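PDB 3C8J: natural killer cell receptor Ly49C from Mus musculus, which serves natural killer cells as a receptor for class I MHC molecules, acting as a disulfide-linked homodimer with a C-type lectin-like fold. Local coordinates for residues 119-124 / 157-162; 133-138 / 175-180; 140-145 / 169-174. The protein carries 4 engineered substitutions. All coordinates share one frame; numbering follows the deposited sequence.

From the N terminus, the chain first passes 119-124, at the start of helix 121-130, then 133-138 and 140-145, both on strand 136-143. Going on through strand 148-151, it returns to 157-162 at the head of helix 160-164, and contact 1 closes. Strand 173-176 then runs back along strand 136-143: 169-174 closes contact 3 and 175-180 closes contact 2. Contact 3 thus lies within the wider excursion of contact 2, two parts of one antiparallel pairing, whereas contact 1 crosses both. Contact 1 ties two helix beginnings together and touches contact 2 where Leu124 packs on Leu176. All three belong to the C-type lectin-like domain.

Contact 1 (119-124 / 157-162); sequences EDEDEL and SKLDMK
Lys158 N donates to Glu119 O over 2.9 Å, the single hydrogen bond between the segments, bent at the hydrogen (139°). The backbones are close here, with Asp120 CA 5.0 Å from Lys158 CA, just where each chain turns toward a helix. Both turns are capped from within. Asp120 is the N-cap of helix 121-130, its OD1 weakly accepting from Glu123 N. Ser157 and Asp160 form a capping box: Ser157 OG takes Leu159 N, and Asp160 OD2 takes Ser157 N from above its carboxylate plane.

Leu159 is the apolar wedge between the two helix starts. Its CD1 lies against the peptide joining Asp120 to Glu121 and 3.8 Å from Glu121 CG, while its CD2 is 4.5 Å from Leu124 CD2. Lys162, in the 161-170 region implicated in MHC class I binding, crosses at about a right angle to both Glu121 and Leu124. With CG anti to the backbone N (chi1 174°) and the chain extended beyond it, its NZ arrives 3.7 Å from Leu124 CD2 and 3.8 Å from Glu121 OE1. That last pair is a long salt bridge, so the attraction is probably loose.

The contact thus joins two capped helix starts of the C-type lectin-like domain. Ile118, just ahead of the first segment, is packed by Leu124 and Leu159, and its O is bonded to Ser157 OG. Glu123 OE1 reaches Lys90 (salt bridge) and Tyr92 (hydrogen bond), both on strand 90-96, and Asp160 OD1 holds Trp151, so the helix starts are tied separately, one to strand 90-96 and the other to strand 148-151.

Contact 2 (133-138 / 175-180); sequences PGNYWI and FLSKAR. Engineered in segment 133-138: Gly134 (natural residue Glu).
Tyr136 and Leu176 form an antiparallel hydrogen-bonded pair: Tyr136 N donates to Leu176 O over 2.8 Å and Leu176 N to Tyr136 O over 2.7 Å. Trp137 and Phe175, one step along, are the non-hydrogen-bonded pair. CA-H...O contacts add to the ladder, with Asn135 CA 3.3 Å from Leu176 O and Ser177 CA 3.4 Å from Gly134 O. Gly134 is an engineered residue, Glu in the natural protein.

The apolar contacts divide between the two faces. On one, Tyr136 CD1 is 4.2 Å from Leu176 CD1, and Leu176 O lies at the edge of the tyrosine ring, in its plane. On the other, Trp137 CE3 approaches Phe175 CB at 4.0 Å, the side chains slanting across each other; both rings also meet Tyr190. Toward the loop end, Pro133 CD touches Lys178 CD at 3.9 Å.

The polar side chains gather at that same end. Asn135 runs alongside Phe175, pointing the same way, with ND2 at the edge of the ring, 3.2 Å from CE1, and the amide plane turned 74° from the ring. Phe175 CG stands between its backbone N and carbonyl carbon (chi1 65°), which swings the ring back beside Asn135. Ser177 OG accepts from Arg180 N in an ST motif, bending the chain within the 177-182 region implicated in MHC class I binding.

Tyr136 OH is bonded to Ile132 O, Trp137 NE1 to Ile188 O and Lys178 NZ to Gln128 O and Val131 O. These three polar ends are thus satisfied by backbone carbonyls outside the two segments, while backbone bonds and apolar faces join the two strands.

Contact 3 (140-145 / 169-174); sequences LSYDKK and KSRGCV
Leu140 and Val174 make the close-packed end of the contact. Leu140 CD2 comes to 3.7 Å from Val174 CG2, the two side chains slanting past each other; Leu140 also touches Trp151, and Val174 touches Phe168. A step further, Ser141 and Cys173 form an antiparallel non-hydrogen-bonded pair, with Ser141 CB 4.0 Å from Cys173 SG. That sulfur is bonded to Cys186 in one of the disulfides of this C-type lectin-like domain, so strand 173-176 is covalently tied to the connection between strands 181-184 and 190-197. Tyr142 N then donates to Gly172 O over 3.2 Å.

Beyond this point the chains part and the solvent side begins. Arg171, centre of an inverse gamma turn, places CG over one face of the Tyr142 ring, toward its rim: the atom sits 3.7 Å from the centroid, 24° off the normal, a CH-pi contact. Tyr142 has CG anti to its own N (chi1 -168°), which carries the ring across to the arginine. The guanidinium runs on past the hydroxyl, its plane 68° from the ring, and comes near the like-charged Lys147. Trp149 meets the tyrosine edge-to-face.

Contact 1 (119-124 / 157-162)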
# COMPACT_ATOMS: atom_id res chain seq x y z
N GLU A 119 10.17 5.36 9.44
CA GLU A 119 11.14 6.25 8.81
C GLU A 119 10.86 7.72 9.04
O GLU A 119 11.76 8.49 9.36
CB GLU A 119 11.29 5.98 7.31
CG GLU A 119 11.78 4.58 6.96
CD GLU A 119 13.20 4.28 7.44
OE1 GLU A 119 13.87 5.17 8.04
OE2 GLU A 119 13.65 3.13 7.20
N ASP A 120 9.60 8.11 8.86
CA ASP A 120 9.20 9.50 9.00
C ASP A 120 7.78 9.69 9.51
O ASP A 120 7.05 8.70 9.72
CB ASP A 120 9.43 10.27 7.68
CG ASP A 120 8.86 9.57 6.48
OD1 ASP A 120 8.11 8.59 6.62
OD2 ASP A 120 9.15 10.02 5.36
N GLU A 121 7.41 10.95 9.75
CA GLU A 121 6.11 11.33 10.27
C GLU A 121 4.97 10.99 9.33
O GLU A 121 3.84 10.81 9.77
CB GLU A 121 6.05 12.83 10.61
CG GLU A 121 6.64 13.20 11.97
CD GLU A 121 5.80 14.24 12.69
OE1 GLU A 121 4.56 14.03 12.82
OE2 GLU A 121 6.38 15.27 13.14
N ASP A 122 5.27 10.91 8.04
CA ASP A 122 4.26 10.51 7.06
C ASP A 122 3.85 9.06 7.26
O ASP A 122 2.65 8.74 7.28
CB ASP A 122 4.77 10.72 5.63
CG ASP A 122 4.81 12.19 5.22
OD1 ASP A 122 5.25 12.46 4.07
OD2 ASP A 122 4.41 13.07 6.03
N GLU A 123 4.86 8.20 7.42
CA GLU A 123 4.64 6.80 7.69
C GLU A 123 3.97 6.61 9.05
O GLU A 123 3.00 5.87 9.15
CB GLU A 123 5.94 6.01 7.61
CG GLU A 123 5.70 4.53 7.83
CD GLU A 123 6.95 3.69 7.76
OE1 GLU A 123 6.79 2.51 7.39
OE2 GLU A 123 8.06 4.17 8.08
N LEU A 124 4.47 7.28 10.09
CA LEU A 124 3.81 7.20 11.40
C LEU A 124 2.30 7.49 11.30
O LEU A 124 1.47 6.67 11.72
CB LEU A 124 4.47 8.14 12.43
CG LEU A 124 3.73 8.39 13.76
CD1 LEU A 124 3.32 7.10 14.48
CD2 LEU A 124 4.54 9.24 14.69
N SER A 157 16.36 7.41 12.33
CA SER A 157 15.05 7.62 11.76
C SER A 157 14.73 9.10 11.85
O SER A 157 15.18 9.79 12.76
CB SER A 157 14.02 6.81 12.54
OG SER A 157 12.74 7.41 12.43
N LYS A 158 13.95 9.60 10.90
CA LYS A 158 13.62 11.02 10.90
C LYS A 158 12.60 11.40 11.97
O LYS A 158 12.17 12.54 12.06
CB LYS A 158 13.20 11.46 9.50
CG LYS A 158 14.40 11.71 8.63
CD LYS A 158 14.17 11.25 7.21
CE LYS A 158 15.49 11.06 6.49
NZ LYS A 158 16.49 12.15 6.76
N LEU A 159 12.25 10.44 12.80
CA LEU A 159 11.41 10.67 13.94
C LEU A 159 12.27 11.01 15.13
O LEU A 159 11.78 11.61 16.09
CB LEU A 159 10.61 9.41 14.24
CG LEU A 159 9.13 9.36 13.92
CD1 LEU A 159 8.79 10.12 12.65
CD2 LEU A 159 8.71 7.92 13.82
N ASP A 160 13.53 10.60 15.08
CA ASP A 160 14.45 10.73 16.22
C ASP A 160 14.42 12.13 16.81
O ASP A 160 14.34 12.28 18.03
CB ASP A 160 15.89 10.31 15.84
CG ASP A 160 16.01 8.80 15.55
OD1 ASP A 160 15.19 8.00 16.05
OD2 ASP A 160 16.95 8.42 14.83
N MET A 161 14.48 13.15 15.95
CA MET A 161 14.40 14.55 16.36
C MET A 161 13.21 14.81 17.28
O MET A 161 13.37 15.34 18.39
CB MET A 161 14.35 15.48 15.15
CG MET A 161 15.71 15.95 14.68
SD MET A 161 15.81 17.75 14.78
CE MET A 161 17.60 18.04 14.86
N LYS A 162 12.03 14.44 16.80
CA LYS A 162 10.78 14.55 17.56
C LYS A 162 10.80 13.64 18.80
O LYS A 162 10.44 14.07 19.90
CB LYS A 162 9.59 14.23 16.64
CG LYS A 162 8.23 14.16 17.32
CD LYS A 162 7.23 13.37 16.45
CE LYS A 162 6.00 12.93 17.25
NZ LYS A 162 4.89 12.58 16.35

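Contact 2 (133-138 / 175-180)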
# COMPACT_ATOMS: atom_id res chain seq x y z
N PRO A 133 -8.16 0.53 16.45
CA PRO A 133 -7.82 1.06 17.81
C PRO A 133 -7.14 0.02 18.69
O PRO A 133 -7.67 -1.08 18.85
CB PRO A 133 -9.18 1.44 18.39
CG PRO A 133 -9.97 1.83 17.21
CD PRO A 133 -9.50 0.98 16.03
N GLY A 134 -5.96 0.33 19.19
CA GLY A 134 -5.22 -0.57 20.06
C GLY A 134 -3.84 0.00 20.33
O GLY A 134 -3.59 1.18 20.07
N ASN A 135 -2.96 -0.83 20.87
CA ASN A 135 -1.59 -0.47 21.13
C ASN A 135 -0.66 -1.48 20.49
O ASN A 135 -0.81 -2.69 20.70
CB ASN A 135 -1.35 -0.41 22.63
CG ASN A 135 -2.24 0.60 23.29
OD1 ASN A 135 -2.87 0.31 24.30
ND2 ASN A 135 -2.32 1.79 22.72
N TYR A 136 0.31 -0.99 19.72
CA TYR A 136 1.16 -1.86 18.92
C TYR A 136 2.64 -1.65 19.23
O TYR A 136 3.17 -0.53 19.10
CB TYR A 136 0.91 -1.58 17.42
CG TYR A 136 -0.49 -1.85 16.96
CD1 TYR A 136 -1.51 -0.97 17.26
CD2 TYR A 136 -0.78 -2.97 16.19
CE1 TYR A 136 -2.81 -1.20 16.85
CE2 TYR A 136 -2.09 -3.19 15.74
CZ TYR A 136 -3.09 -2.29 16.09
OH TYR A 136 -4.38 -2.49 15.72
N TRP A 137 3.32 -2.70 19.66
CA TRP A 137 4.76 -2.63 19.82
C TRP A 137 5.39 -2.31 18.47
O TRP A 137 4.92 -2.77 17.42
CB TRP A 137 5.29 -3.95 20.35
CG TRP A 137 4.95 -4.24 21.78
CD1 TRP A 137 4.29 -5.33 22.25
CD2 TRP A 137 5.27 -3.44 22.95
NE1 TRP A 137 4.19 -5.28 23.62
CE2 TRP A 137 4.78 -4.13 24.08
CE3 TRP A 137 5.92 -2.21 23.14
CZ2 TRP A 137 4.90 -3.63 25.38
CZ3 TRP A 137 6.05 -1.72 24.43
CH2 TRP A 137 5.54 -2.43 25.54
N ILE A 138 6.42 -1.47 18.49
CA ILE A 138 7.22 -1.19 17.30
C ILE A 138 8.70 -1.37 17.67
O ILE A 138 9.03 -1.50 18.85
CB ILE A 138 6.93 0.19 16.68
CG1 ILE A 138 7.29 1.33 17.63
CG2 ILE A 138 5.47 0.30 16.28
CD1 ILE A 138 7.14 2.71 16.98
N PHE A 175 5.36 1.74 21.90
CA PHE A 175 4.22 1.27 21.12
C PHE A 175 3.57 2.43 20.41
O PHE A 175 3.79 3.58 20.78
CB PHE A 175 3.22 0.53 22.01
CG PHE A 175 2.55 1.40 23.03
CD1 PHE A 175 1.25 1.86 22.83
CD2 PHE A 175 3.20 1.75 24.20
CE1 PHE A 175 0.62 2.66 23.78
CE2 PHE A 175 2.58 2.54 25.13
CZ PHE A 175 1.29 3.00 24.92
N LEU A 176 2.78 2.15 19.37
CA LEU A 176 1.91 3.19 18.86
C LEU A 176 0.42 2.90 19.05
O LEU A 176 -0.00 1.74 19.21
CB LEU A 176 2.25 3.61 17.42
CG LEU A 176 1.84 2.83 16.17
CD1 LEU A 176 0.34 2.61 16.09
CD2 LEU A 176 2.34 3.54 14.91
N SER A 177 -0.35 3.98 19.06
CA SER A 177 -1.79 3.96 19.16
C SER A 177 -2.24 4.91 18.07
O SER A 177 -1.41 5.58 17.47
CB SER A 177 -2.26 4.44 20.55
OG SER A 177 -1.70 5.70 20.89
N LYS A 178 -3.54 4.97 17.80
CA LYS A 178 -4.06 5.84 16.76
C LYS A 178 -3.79 7.31 17.12
O LYS A 178 -3.77 8.18 16.24
CB LYS A 178 -5.57 5.63 16.55
CG LYS A 178 -5.94 4.27 15.97
CD LYS A 178 -7.40 4.22 15.49
CE LYS A 178 -7.60 5.00 14.19
NZ LYS A 178 -6.87 4.37 13.06
N ALA A 179 -3.58 7.55 18.42
CA ALA A 179 -3.39 8.88 18.98
C ALA A 179 -1.93 9.31 19.07
O ALA A 179 -1.63 10.49 18.86
CB ALA A 179 -4.04 8.96 20.33
N ARG A 180 -1.01 8.39 19.37
CA ARG A 180 0.42 8.75 19.43
C ARG A 180 1.38 7.57 19.61
O ARG A 180 1.03 6.43 19.30
CB ARG A 180 0.66 9.80 20.50
CG ARG A 180 0.25 9.32 21.85
CD ARG A 180 0.08 10.45 22.86
NE ARG A 180 -0.45 9.88 24.10
CZ ARG A 180 -1.72 9.55 24.31
NH1 ARG A 180 -2.64 9.76 23.37
NH2 ARG A 180 -2.08 9.02 25.47

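Contact 3 (140-145 / 169-174)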
# COMPACT_ATOMS: atom_id res chain seq x y z
N LEU A 140 11.39 -0.02 18.51
CA LEU A 140 12.17 0.99 19.18
C LEU A 140 12.22 0.66 20.66
O LEU A 140 11.19 0.72 21.36
CB LEU A 140 11.59 2.39 18.94
CG LEU A 140 12.29 3.56 19.65
CD1 LEU A 140 13.69 3.71 19.15
CD2 LEU A 140 11.52 4.85 19.41
N SER A 141 13.42 0.32 21.13
CA SER A 141 13.62 -0.11 22.52
C SER A 141 14.82 0.57 23.15
O SER A 141 15.70 1.07 22.45
CB SER A 141 13.80 -1.62 22.57
OG SER A 141 14.89 -2.03 21.76
N TYR A 142 14.85 0.57 24.48
CA TYR A 142 15.94 1.12 25.28
C TYR A 142 17.11 0.14 25.36
O TYR A 142 16.92 -1.01 25.76
CB TYR A 142 15.43 1.45 26.69
CG TYR A 142 16.38 2.28 27.53
CD1 TYR A 142 16.32 3.68 27.49
CD2 TYR A 142 17.31 1.68 28.36
CE1 TYR A 142 17.18 4.45 28.26
CE2 TYR A 142 18.19 2.44 29.15
CZ TYR A 142 18.11 3.83 29.09
OH TYR A 142 18.96 4.60 29.85
N ASP A 143 18.30 0.58 24.97
CA ASP A 143 19.51 -0.22 25.07
C ASP A 143 20.05 -0.14 26.49
O ASP A 143 20.58 0.89 26.91
CB ASP A 143 20.56 0.30 24.08
CG ASP A 143 21.75 -0.64 23.93
OD1 ASP A 143 22.00 -1.07 22.79
OD2 ASP A 143 22.44 -0.95 24.93
N LYS A 144 19.92 -1.24 27.23
CA LYS A 144 20.33 -1.28 28.63
C LYS A 144 21.83 -1.11 28.77
O LYS A 144 22.30 -0.49 29.72
CB LYS A 144 19.85 -2.55 29.33
CG LYS A 144 18.32 -2.77 29.19
CD LYS A 144 17.76 -3.74 30.23
CE LYS A 144 16.25 -3.92 30.07
NZ LYS A 144 15.65 -4.62 31.26
N LYS A 145 22.58 -1.64 27.81
CA LYS A 145 24.06 -1.61 27.86
C LYS A 145 24.64 -0.26 27.44
O LYS A 145 25.73 0.10 27.88
CB LYS A 145 24.68 -2.74 27.02
CG LYS A 145 23.90 -4.06 27.03
CD LYS A 145 24.57 -5.15 26.20
CE LYS A 145 25.51 -6.02 27.03
NZ LYS A 145 26.78 -5.33 27.33
N LYS A 169 10.84 8.38 29.58
CA LYS A 169 11.39 8.16 30.92
C LYS A 169 11.76 6.70 31.16
O LYS A 169 12.93 6.37 31.34
CB LYS A 169 10.41 8.66 32.00
CG LYS A 169 10.23 10.17 32.00
CD LYS A 169 9.69 10.65 33.33
CE LYS A 169 10.32 11.99 33.72
NZ LYS A 169 10.09 12.34 35.14
N SER A 170 10.75 5.83 31.12
CA SER A 170 10.90 4.39 31.37
C SER A 170 12.04 3.74 30.58
O SER A 170 12.22 4.01 29.39
CB SER A 170 9.60 3.66 31.07
OG SER A 170 9.21 3.88 29.73
N ARG A 171 12.80 2.88 31.25
CA ARG A 171 13.81 2.06 30.58
C ARG A 171 13.14 0.90 29.84
O ARG A 171 13.60 -0.25 29.92
CB ARG A 171 14.85 1.54 31.57
CG ARG A 171 16.03 2.47 31.76
CD ARG A 171 17.04 1.90 32.74
NE ARG A 171 18.19 2.79 32.94
CZ ARG A 171 18.18 3.87 33.73
NH1 ARG A 171 17.08 4.19 34.39
NH2 ARG A 171 19.27 4.62 33.85
N GLY A 172 12.06 1.22 29.12
CA GLY A 172 11.20 0.22 28.51
C GLY A 172 11.24 0.27 27.00
O GLY A 172 12.32 0.45 26.42
N CYS A 173 10.07 0.13 26.39
CA CYS A 173 9.93 0.01 24.94
C CYS A 173 8.93 1.05 24.37
O CYS A 173 8.47 1.93 25.10
CB CYS A 173 9.46 -1.40 24.59
SG CYS A 173 10.70 -2.67 24.80
N VAL A 174 8.62 0.95 23.07
CA VAL A 174 7.73 1.92 22.43
C VAL A 174 6.58 1.27 21.66
O VAL A 174 6.78 0.37 20.85
CB VAL A 174 8.50 2.91 21.49
CG1 VAL A 174 7.53 3.84 20.75
CG2 VAL A 174 9.48 3.76 22.26